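Local atomic coordinates of cytosolic ACYL coenzyme A thioester hydrolase (Mus musculus, PDB entry 2V1O), a protein that hydrolyses fatty acyl-CoAs, preferably palmitoyl-CoA, to free fatty acids and coenzyme A, and is represented here by its N-terminal hotdog domain. Residues R52-D57 with T105-P110; E73-S78 with R137-A142. One frame throughout, in Å; residues are numbered along the deposited sequence.

Interaction 1 (R52-D57 with T105-P110); sequences RVERTD and TLWYVP. With COA (coenzyme A), chain G.
With CG anti to the backbone N (chi1 -176°) and the chain extended as far as NE, Arg52 runs alongside Trp107, whereas Glu54 bends at chi2 (-65°) and carries its carboxylate back towards both of them. The backbones are neighbouring antiparallel strands of the hotdog sheet. Arg52 and Trp107 form a hydrogen-bonded pair, with Trp107 N to Arg52 O at 2.9 Å and Arg52 N to Trp107 O at 3.2 Å; beyond the ladder, where the strand breaks into a loop at Glu54, Glu54 N still donates to Thr105 O. Val53 and Leu106, the adjoining non-hydrogen-bonded pair, send their side chains to the other face, where Val53 CG2 packs on Leu106 CD2 at 3.9 Å.

On the Arg52 and Trp107 face, Glu54 OE2 takes two donors. Arg52 NE lies 2.8 Å from Glu54 OE2 in a salt bridge within the guanidinium plane but above the carboxylate plane. Trp107 NE1 adds a weak bond to Glu54 OE2, 3.1 Å long and bent to 125° at the hydrogen. Across the subunit interface the sheet runs on, and Arg52 NH1 forms a salt bridge with Asp57 of the second subunit.

Coenzyme A lies against the same face: its adenine N1A is 3.3 Å from Arg52 CB, its C2A is 3.8 Å from Trp107 CB, and farther along the strand Val109 CG2 comes within 3.2 Å of the ribose O4B.

Interaction 2 (E73-S78 with R137-A142); sequences EITYTS and RKRYEA. With COA (coenzyme A), chain G.
Ser78 OG is gripped from two sides of the pocket: it donates to O9A of the coenzyme A 3'-phosphate at 2.6 Å and is also hydrogen-bonded to Ser81 OG. Ser78 CB meanwhile sits over one face of the Tyr140 ring, 3.7 Å from its centroid, a CH-pi contact. Tyr140 OH donates to O7A of the same phosphate, near the plane of the ring at its edge; the modelled 2.5 Å between Tyr140 OH and O7A is shorter than normal, so its exact length is doubtful.

The segments belong to strand 67-77 of the hotdog sheet, with Ser78 just past its end, and to helix 130-146, whose local axis crosses the strand at -65°. Tyr76, with CG anti to its amide nitrogen (chi1 -171°), extends to the helix, and Arg137 N lies over one face of the Tyr76 ring, towards its rim, 3.3 Å from Tyr76 CE1. Tyr76 CE2 packs against Tyr140 CB at 3.5 Å, while the two tyrosine rings, inclined by 30°, are slid apart and barely overlap.

Thr75 and Tyr76 both face Glu83, forming a classic beta bulge. Glu83 also binds Thr75 OG1 and makes a salt bridge to Arg139 NE. A water completes the link, donating to Thr75 O at 2.8 Å and accepting from Arg139 NH2 at 2.9 Å.

In the fold
Interaction 1 is buried, about 7 Å from the chain centre measured centre to centre, and joins strands 46-57 and 98-112; interaction 2 lies nearer the surface, about 13 Å out, and sets helix 130-146 on strand 67-77. Both reach one antiparallel sheet. A direct backbone ladder defines the first, whereas the second has no direct hydrogen bond between its segments and relies on aromatic packing, a water and Glu83 as a shared outside partner. They meet at Trp107, whose CH2 lies 3.5 Å from Tyr140 CA. Each also touches the same coenzyme A, 52-57/105-110 at the adenine and ribose, 73-78/137-142 at the 3'-phosphate. Another subunit borders only interaction 1.

Interaction 1 (R52-D57 with T105-P110)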
loop_
_atom_site.group_PDB
_atom_site.type_symbol
_atom_site.label_atom_id
_atom_site.label_comp_id
_atom_site.label_asym_id
_atom_site.label_seq_id
_atom_site.Cartn_x
_atom_site.Cartn_y
_atom_site.Cartn_z
ATOM N N ARG A 52 21.012 -8.296 -12.372
ATOM C CA ARG A 52 22.093 -7.389 -12.002
ATOM C C ARG A 52 21.674 -5.930 -12.120
ATOM O O ARG A 52 20.952 -5.548 -13.046
ATOM C CB ARG A 52 23.301 -7.646 -12.921
ATOM C CG ARG A 52 24.576 -6.855 -12.628
ATOM C CD ARG A 52 25.639 -7.331 -13.612
ATOM N NE ARG A 52 26.904 -6.604 -13.585
ATOM C CZ ARG A 52 27.995 -7.004 -12.933
ATOM N NH1 ARG A 52 27.972 -8.106 -12.190
ATOM N NH2 ARG A 52 29.116 -6.290 -13.011
ATOM N N VAL A 53 22.130 -5.138 -11.160
ATOM C CA VAL A 53 22.052 -3.681 -11.233
ATOM C C VAL A 53 23.478 -3.149 -11.308
ATOM O O VAL A 53 24.314 -3.455 -10.450
ATOM C CB VAL A 53 21.346 -3.087 -9.998
ATOM C CG1 VAL A 53 21.286 -1.558 -10.097
ATOM C CG2 VAL A 53 19.950 -3.687 -9.851
ATOM N N GLU A 54 23.771 -2.385 -12.357
ATOM C CA GLU A 54 25.087 -1.756 -12.471
ATOM C C GLU A 54 25.192 -0.614 -11.462
ATOM O O GLU A 54 24.182 -0.139 -10.949
ATOM C CB GLU A 54 25.327 -1.239 -13.893
ATOM C CG GLU A 54 25.368 -2.329 -14.968
ATOM C CD GLU A 54 26.534 -3.305 -14.817
ATOM O OE1 GLU A 54 27.576 -2.933 -14.230
ATOM O OE2 GLU A 54 26.416 -4.444 -15.310
ATOM N N ARG A 55 26.414 -0.187 -11.173
ATOM C CA ARG A 55 26.644 0.969 -10.318
ATOM C C ARG A 55 25.821 2.168 -10.813
ATOM O O ARG A 55 25.766 2.448 -12.019
ATOM C CB ARG A 55 28.136 1.313 -10.300
ATOM C CG ARG A 55 28.514 2.509 -9.436
ATOM C CD ARG A 55 29.468 3.430 -10.192
ATOM N NE ARG A 55 28.764 4.580 -10.765
ATOM C CZ ARG A 55 28.699 4.864 -12.065
ATOM N NH1 ARG A 55 29.307 4.091 -12.957
ATOM N NH2 ARG A 55 28.025 5.936 -12.469
ATOM N N THR A 56 25.177 2.864 -9.882
ATOM C CA THR A 56 24.337 4.020 -10.225
ATOM C C THR A 56 24.417 5.126 -9.174
ATOM O O THR A 56 24.436 4.854 -7.970
ATOM C CB THR A 56 22.855 3.617 -10.510
ATOM O OG1 THR A 56 22.124 4.768 -10.937
ATOM C CG2 THR A 56 22.175 3.012 -9.286
ATOM N N ASP A 57 24.485 6.368 -9.652
ATOM C CA ASP A 57 24.611 7.540 -8.791
ATOM C C ASP A 57 23.332 8.362 -8.764
ATOM O O ASP A 57 22.714 8.593 -9.805
ATOM C CB ASP A 57 25.769 8.431 -9.253
ATOM C CG ASP A 57 27.122 7.765 -9.100
ATOM O OD1 ASP A 57 27.349 7.071 -8.088
ATOM O OD2 ASP A 57 27.959 7.933 -10.007
ATOM N N THR A 105 21.587 1.032 -15.262
ATOM C CA THR A 105 21.597 -0.054 -16.223
ATOM C C THR A 105 21.306 -1.357 -15.477
ATOM O O THR A 105 21.861 -1.614 -14.403
ATOM C CB THR A 105 22.927 -0.130 -16.998
ATOM O OG1 THR A 105 23.094 1.065 -17.769
ATOM C CG2 THR A 105 22.960 -1.341 -17.948
ATOM N N LEU A 106 20.427 -2.160 -16.061
ATOM C CA LEU A 106 19.982 -3.402 -15.451
ATOM C C LEU A 106 20.140 -4.554 -16.428
ATOM O O LEU A 106 20.013 -4.367 -17.636
ATOM C CB LEU A 106 18.504 -3.294 -15.075
ATOM C CG LEU A 106 17.967 -2.030 -14.389
ATOM C CD1 LEU A 106 16.443 -1.985 -14.484
ATOM C CD2 LEU A 106 18.414 -1.978 -12.952
ATOM N N TRP A 107 20.363 -5.749 -15.883
ATOM C CA TRP A 107 20.379 -6.973 -16.668
ATOM C C TRP A 107 19.283 -7.905 -16.197
ATOM O O TRP A 107 19.133 -8.148 -14.990
ATOM C CB TRP A 107 21.740 -7.674 -16.562
ATOM C CG TRP A 107 22.843 -6.889 -17.187
ATOM C CD1 TRP A 107 23.568 -5.888 -16.604
ATOM C CD2 TRP A 107 23.357 -7.038 -18.520
ATOM N NE1 TRP A 107 24.504 -5.406 -17.487
ATOM C CE2 TRP A 107 24.393 -6.089 -18.673
ATOM C CE3 TRP A 107 23.037 -7.878 -19.600
ATOM C CZ2 TRP A 107 25.122 -5.955 -19.866
ATOM C CZ3 TRP A 107 23.765 -7.746 -20.788
ATOM C CH2 TRP A 107 24.793 -6.787 -20.907
ATOM N N TYR A 108 18.525 -8.414 -17.168
ATOM C CA TYR A 108 17.445 -9.362 -16.939
ATOM C C TYR A 108 17.719 -10.670 -17.667
ATOM O O TYR A 108 18.389 -10.687 -18.691
ATOM C CB TYR A 108 16.119 -8.782 -17.435
ATOM C CG TYR A 108 15.602 -7.666 -16.565
ATOM C CD1 TYR A 108 14.706 -7.934 -15.523
ATOM C CD2 TYR A 108 16.014 -6.346 -16.766
ATOM C CE1 TYR A 108 14.235 -6.920 -14.700
ATOM C CE2 TYR A 108 15.538 -5.312 -15.934
ATOM C CZ TYR A 108 14.654 -5.615 -14.911
ATOM O OH TYR A 108 14.169 -4.619 -14.086
ATOM N N VAL A 109 17.173 -11.747 -17.127
ATOM C CA VAL A 109 17.250 -13.069 -17.726
ATOM C C VAL A 109 15.822 -13.645 -17.781
ATOM O O VAL A 109 15.130 -13.659 -16.765
ATOM C CB VAL A 109 18.193 -13.994 -16.907
ATOM C CG1 VAL A 109 18.209 -15.407 -17.475
ATOM C CG2 VAL A 109 19.625 -13.409 -16.842
ATOM N N PRO A 110 15.373 -14.102 -18.966
ATOM C CA PRO A 110 14.022 -14.664 -19.035
ATOM C C PRO A 110 13.942 -16.069 -18.446
ATOM O O PRO A 110 14.752 -16.941 -18.786
ATOM C CB PRO A 110 13.717 -14.695 -20.539
ATOM C CG PRO A 110 15.063 -14.801 -21.198
ATOM C CD PRO A 110 16.053 -14.112 -20.279
HETATM N N1A COA G . 24.168 -10.506 -14.285
HETATM C C2A COA G . 24.040 -10.537 -15.655
HETATM N N3A COA G . 23.818 -11.738 -16.288
HETATM C C4A COA G . 23.722 -12.876 -15.552
HETATM C C5A COA G . 23.840 -12.869 -14.169
HETATM C C6A COA G . 24.064 -11.662 -13.530
HETATM N N6A COA G . 24.205 -11.605 -12.207
HETATM N N7A COA G . 23.700 -14.145 -13.724
HETATM C C8A COA G . 23.500 -14.945 -14.793
HETATM N N9A COA G . 23.512 -14.171 -15.922
HETATM C C1B COA G . 23.187 -14.569 -17.292
HETATM C C2B COA G . 24.323 -15.347 -17.941
HETATM O O2B COA G . 25.334 -14.480 -18.400
HETATM C C3B COA G . 23.570 -16.097 -19.028
HETATM O O3B COA G . 23.406 -15.320 -20.199
HETATM P P3B COA G . 24.295 -15.579 -21.521
HETATM O O7A COA G . 25.698 -15.185 -21.196
HETATM O O8A COA G . 24.230 -17.050 -21.857
HETATM O O9A COA G . 23.748 -14.730 -22.641
HETATM C C4B COA G . 22.187 -16.313 -18.415
HETATM O O4B COA G . 22.085 -15.442 -17.304
HETATM C C5B COA G . 21.945 -17.753 -17.977
HETATM O O5B COA G . 23.031 -18.238 -17.219
HETATM P P1A COA G . 22.890 -19.663 -16.497
HETATM O O1A COA G . 22.181 -20.616 -17.419
HETATM O O2A COA G . 24.272 -20.120 -16.086
HETATM O O3A COA G . 21.967 -19.421 -15.201
HETATM P P2A COA G . 22.508 -19.019 -13.745
HETATM O O4A COA G . 23.703 -18.099 -13.811
HETATM O O5A COA G . 22.759 -20.239 -12.889
HETATM O O6A COA G . 21.231 -18.254 -13.147
HETATM C CBP COA G . 19.680 -16.443 -12.862
HETATM C CCP COA G . 20.892 -16.965 -13.634
HETATM C CDP COA G . 19.506 -14.952 -13.174
HETATM C CEP COA G . 18.461 -17.205 -13.384
HETATM C CAP COA G . 19.908 -16.683 -11.363
HETATM O OAP COA G . 21.081 -16.035 -10.912
HETATM C C9P COA G . 18.735 -16.252 -10.514
HETATM O O9P COA G . 17.584 -17.042 -10.478
HETATM N N8P COA G . 18.867 -15.124 -9.829
HETATM C C7P COA G . 17.753 -14.506 -9.132
HETATM C C6P COA G . 16.844 -13.733 -10.086
HETATM C C5P COA G . 15.730 -13.085 -9.294
HETATM O O5P COA G . 14.829 -13.797 -8.815
HETATM N N4P COA G . 15.790 -11.759 -9.158
HETATM C C3P COA G . 15.114 -11.025 -8.090
HETATM C C2P COA G . 15.611 -11.386 -6.673
HETATM S S1P COA G . 14.583 -10.466 -5.508
#

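Interaction 2 (E73-S78 with R137-A142)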
loop_
_atom_site.group_PDB
_atom_site.type_symbol
_atom_site.label_atom_id
_atom_site.label_comp_id
_atom_site.label_asym_id
_atom_site.label_seq_id
_atom_site.Cartn_x
_atom_site.Cartn_y
_atom_site.Cartn_z
ATOM N N GLU A 73 15.045 1.650 -22.096
ATOM C CA GLU A 73 15.414 1.247 -23.449
ATOM C C GLU A 73 16.271 -0.013 -23.366
ATOM O O GLU A 73 17.183 -0.081 -22.548
ATOM C CB GLU A 73 16.187 2.377 -24.141
ATOM C CG GLU A 73 16.815 1.985 -25.477
ATOM C CD GLU A 73 17.474 3.140 -26.215
ATOM O OE1 GLU A 73 17.985 4.087 -25.572
ATOM O OE2 GLU A 73 17.490 3.089 -27.461
ATOM N N ILE A 74 15.964 -1.004 -24.201
ATOM C CA ILE A 74 16.813 -2.185 -24.323
ATOM C C ILE A 74 17.991 -1.803 -25.216
ATOM O O ILE A 74 17.805 -1.422 -26.373
ATOM C CB ILE A 74 16.072 -3.410 -24.921
ATOM C CG1 ILE A 74 14.925 -3.851 -24.002
ATOM C CG2 ILE A 74 17.071 -4.569 -25.176
ATOM C CD1 ILE A 74 13.927 -4.822 -24.663
ATOM N N THR A 75 19.193 -1.906 -24.664
ATOM C CA THR A 75 20.393 -1.428 -25.337
ATOM C C THR A 75 21.288 -2.564 -25.823
ATOM O O THR A 75 22.170 -2.355 -26.663
ATOM C CB THR A 75 21.170 -0.463 -24.429
ATOM O OG1 THR A 75 21.374 -1.070 -23.144
ATOM C CG2 THR A 75 20.368 0.823 -24.254
ATOM N N TYR A 76 21.057 -3.767 -25.294
ATOM C CA TYR A 76 21.786 -4.957 -25.735
ATOM C C TYR A 76 21.028 -6.237 -25.398
ATOM O O TYR A 76 20.283 -6.293 -24.408
ATOM C CB TYR A 76 23.201 -5.008 -25.115
ATOM C CG TYR A 76 24.073 -6.101 -25.695
ATOM C CD1 TYR A 76 24.617 -5.978 -26.977
ATOM C CD2 TYR A 76 24.328 -7.270 -24.980
ATOM C CE1 TYR A 76 25.396 -6.980 -27.521
ATOM C CE2 TYR A 76 25.110 -8.282 -25.520
ATOM C CZ TYR A 76 25.643 -8.125 -26.789
ATOM O OH TYR A 76 26.408 -9.118 -27.335
ATOM N N THR A 77 21.212 -7.258 -26.233
ATOM C CA THR A 77 20.792 -8.616 -25.884
ATOM C C THR A 77 21.921 -9.611 -26.165
ATOM O O THR A 77 22.583 -9.543 -27.209
ATOM C CB THR A 77 19.490 -9.065 -26.614
ATOM O OG1 THR A 77 19.703 -9.099 -28.036
ATOM C CG2 THR A 77 18.300 -8.152 -26.269
ATOM N N SER A 78 22.149 -10.511 -25.213
ATOM C CA SER A 78 23.053 -11.639 -25.395
ATOM C C SER A 78 22.182 -12.865 -25.674
ATOM O O SER A 78 20.972 -12.724 -25.907
ATOM C CB SER A 78 23.928 -11.840 -24.155
ATOM O OG SER A 78 23.151 -12.255 -23.035
ATOM N N ARG A 137 28.014 -5.147 -26.535
ATOM C CA ARG A 137 28.744 -6.401 -26.439
ATOM C C ARG A 137 29.916 -6.260 -25.462
ATOM O O ARG A 137 30.184 -7.163 -24.672
ATOM C CB ARG A 137 29.211 -6.844 -27.826
ATOM C CG ARG A 137 29.940 -8.175 -27.870
ATOM C CD ARG A 137 31.126 -8.064 -28.809
ATOM N NE ARG A 137 31.860 -6.822 -28.541
ATOM C CZ ARG A 137 32.146 -5.885 -29.444
ATOM N NH1 ARG A 137 31.813 -6.042 -30.724
ATOM N NH2 ARG A 137 32.796 -4.797 -29.059
ATOM N N LYS A 138 30.580 -5.108 -25.503
ATOM C CA LYS A 138 31.678 -4.793 -24.580
ATOM C C LYS A 138 31.222 -4.747 -23.113
ATOM O O LYS A 138 31.925 -5.231 -22.221
ATOM C CB LYS A 138 32.326 -3.462 -24.974
ATOM C CG LYS A 138 33.665 -3.198 -24.320
ATOM C CD LYS A 138 34.229 -1.853 -24.749
ATOM C CE LYS A 138 35.345 -1.398 -23.814
ATOM N NZ LYS A 138 36.599 -2.183 -23.990
ATOM N N ARG A 139 30.053 -4.158 -22.870
ATOM C CA ARG A 139 29.494 -4.099 -21.515
ATOM C C ARG A 139 29.088 -5.492 -21.032
ATOM O O ARG A 139 29.330 -5.842 -19.877
ATOM C CB ARG A 139 28.312 -3.129 -21.443
ATOM C CG ARG A 139 28.673 -1.682 -21.772
ATOM C CD ARG A 139 27.524 -0.714 -21.485
ATOM N NE ARG A 139 26.346 -0.973 -22.320
ATOM C CZ ARG A 139 26.120 -0.436 -23.518
ATOM N NH1 ARG A 139 26.991 0.413 -24.064
ATOM N NH2 ARG A 139 25.007 -0.746 -24.175
ATOM N N TYR A 140 28.483 -6.273 -21.927
ATOM C CA TYR A 140 28.131 -7.673 -21.671
ATOM C C TYR A 140 29.354 -8.487 -21.255
ATOM O O TYR A 140 29.342 -9.163 -20.228
ATOM C CB TYR A 140 27.503 -8.286 -22.926
ATOM C CG TYR A 140 27.413 -9.797 -22.905
ATOM C CD1 TYR A 140 26.615 -10.449 -21.971
ATOM C CD2 TYR A 140 28.118 -10.576 -23.833
ATOM C CE1 TYR A 140 26.521 -11.838 -21.949
ATOM C CE2 TYR A 140 28.027 -11.967 -23.819
ATOM C CZ TYR A 140 27.224 -12.589 -22.870
ATOM O OH TYR A 140 27.111 -13.959 -22.847
ATOM N N GLU A 141 30.405 -8.415 -22.065
ATOM C CA GLU A 141 31.670 -9.087 -21.775
ATOM C C GLU A 141 32.279 -8.654 -20.435
ATOM O O GLU A 141 32.799 -9.482 -19.697
ATOM C CB GLU A 141 32.654 -8.849 -22.921
ATOM C CG GLU A 141 32.259 -9.553 -24.220
ATOM C CD GLU A 141 32.986 -9.017 -25.446
ATOM O OE1 GLU A 141 33.608 -7.937 -25.373
ATOM O OE2 GLU A 141 32.941 -9.687 -26.493
ATOM N N ALA A 142 32.190 -7.362 -20.120
ATOM C CA ALA A 142 32.713 -6.823 -18.860
ATOM C C ALA A 142 32.062 -7.484 -17.631
ATOM O O ALA A 142 32.764 -7.983 -16.738
ATOM C CB ALA A 142 32.542 -5.305 -18.817
HETATM N N1A COA G . 24.168 -10.506 -14.285
HETATM C C2A COA G . 24.040 -10.537 -15.655
HETATM N N3A COA G . 23.818 -11.738 -16.288
HETATM C C4A COA G . 23.722 -12.876 -15.552
HETATM C C5A COA G . 23.840 -12.869 -14.169
HETATM C C6A COA G . 24.064 -11.662 -13.530
HETATM N N6A COA G . 24.205 -11.605 -12.207
HETATM N N7A COA G . 23.700 -14.145 -13.724
HETATM C C8A COA G . 23.500 -14.945 -14.793
HETATM N N9A COA G . 23.512 -14.171 -15.922
HETATM C C1B COA G . 23.187 -14.569 -17.292
HETATM C C2B COA G . 24.323 -15.347 -17.941
HETATM O O2B COA G . 25.334 -14.480 -18.400
HETATM C C3B COA G . 23.570 -16.097 -19.028
HETATM O O3B COA G . 23.406 -15.320 -20.199
HETATM P P3B COA G . 24.295 -15.579 -21.521
HETATM O O7A COA G . 25.698 -15.185 -21.196
HETATM O O8A COA G . 24.230 -17.050 -21.857
HETATM O O9A COA G . 23.748 -14.730 -22.641
HETATM C C4B COA G . 22.187 -16.313 -18.415
HETATM O O4B COA G . 22.085 -15.442 -17.304
HETATM C C5B COA G . 21.945 -17.753 -17.977
HETATM O O5B COA G . 23.031 -18.238 -17.219
HETATM P P1A COA G . 22.890 -19.663 -16.497
HETATM O O1A COA G . 22.181 -20.616 -17.419
HETATM O O2A COA G . 24.272 -20.120 -16.086
HETATM O O3A COA G . 21.967 -19.421 -15.201
HETATM P P2A COA G . 22.508 -19.019 -13.745
HETATM O O4A COA G . 23.703 -18.099 -13.811
HETATM O O5A COA G . 22.759 -20.239 -12.889
HETATM O O6A COA G . 21.231 -18.254 -13.147
HETATM C CBP COA G . 19.680 -16.443 -12.862
HETATM C CCP COA G . 20.892 -16.965 -13.634
HETATM C CDP COA G . 19.506 -14.952 -13.174
HETATM C CEP COA G . 18.461 -17.205 -13.384
HETATM C CAP COA G . 19.908 -16.683 -11.363
HETATM O OAP COA G . 21.081 -16.035 -10.912
HETATM C C9P COA G . 18.735 -16.252 -10.514
HETATM O O9P COA G . 17.584 -17.042 -10.478
HETATM N N8P COA G . 18.867 -15.124 -9.829
HETATM C C7P COA G . 17.753 -14.506 -9.132
HETATM C C6P COA G . 16.844 -13.733 -10.086
HETATM C C5P COA G . 15.730 -13.085 -9.294
HETATM O O5P COA G . 14.829 -13.797 -8.815
HETATM N N4P COA G . 15.790 -11.759 -9.158
HETATM C C3P COA G . 15.114 -11.025 -8.090
HETATM C C2P COA G . 15.611 -11.386 -6.673
HETATM S S1P COA G . 14.583 -10.466 -5.508
HETATM O O HOH W 1 24.227 -0.483 -26.930
#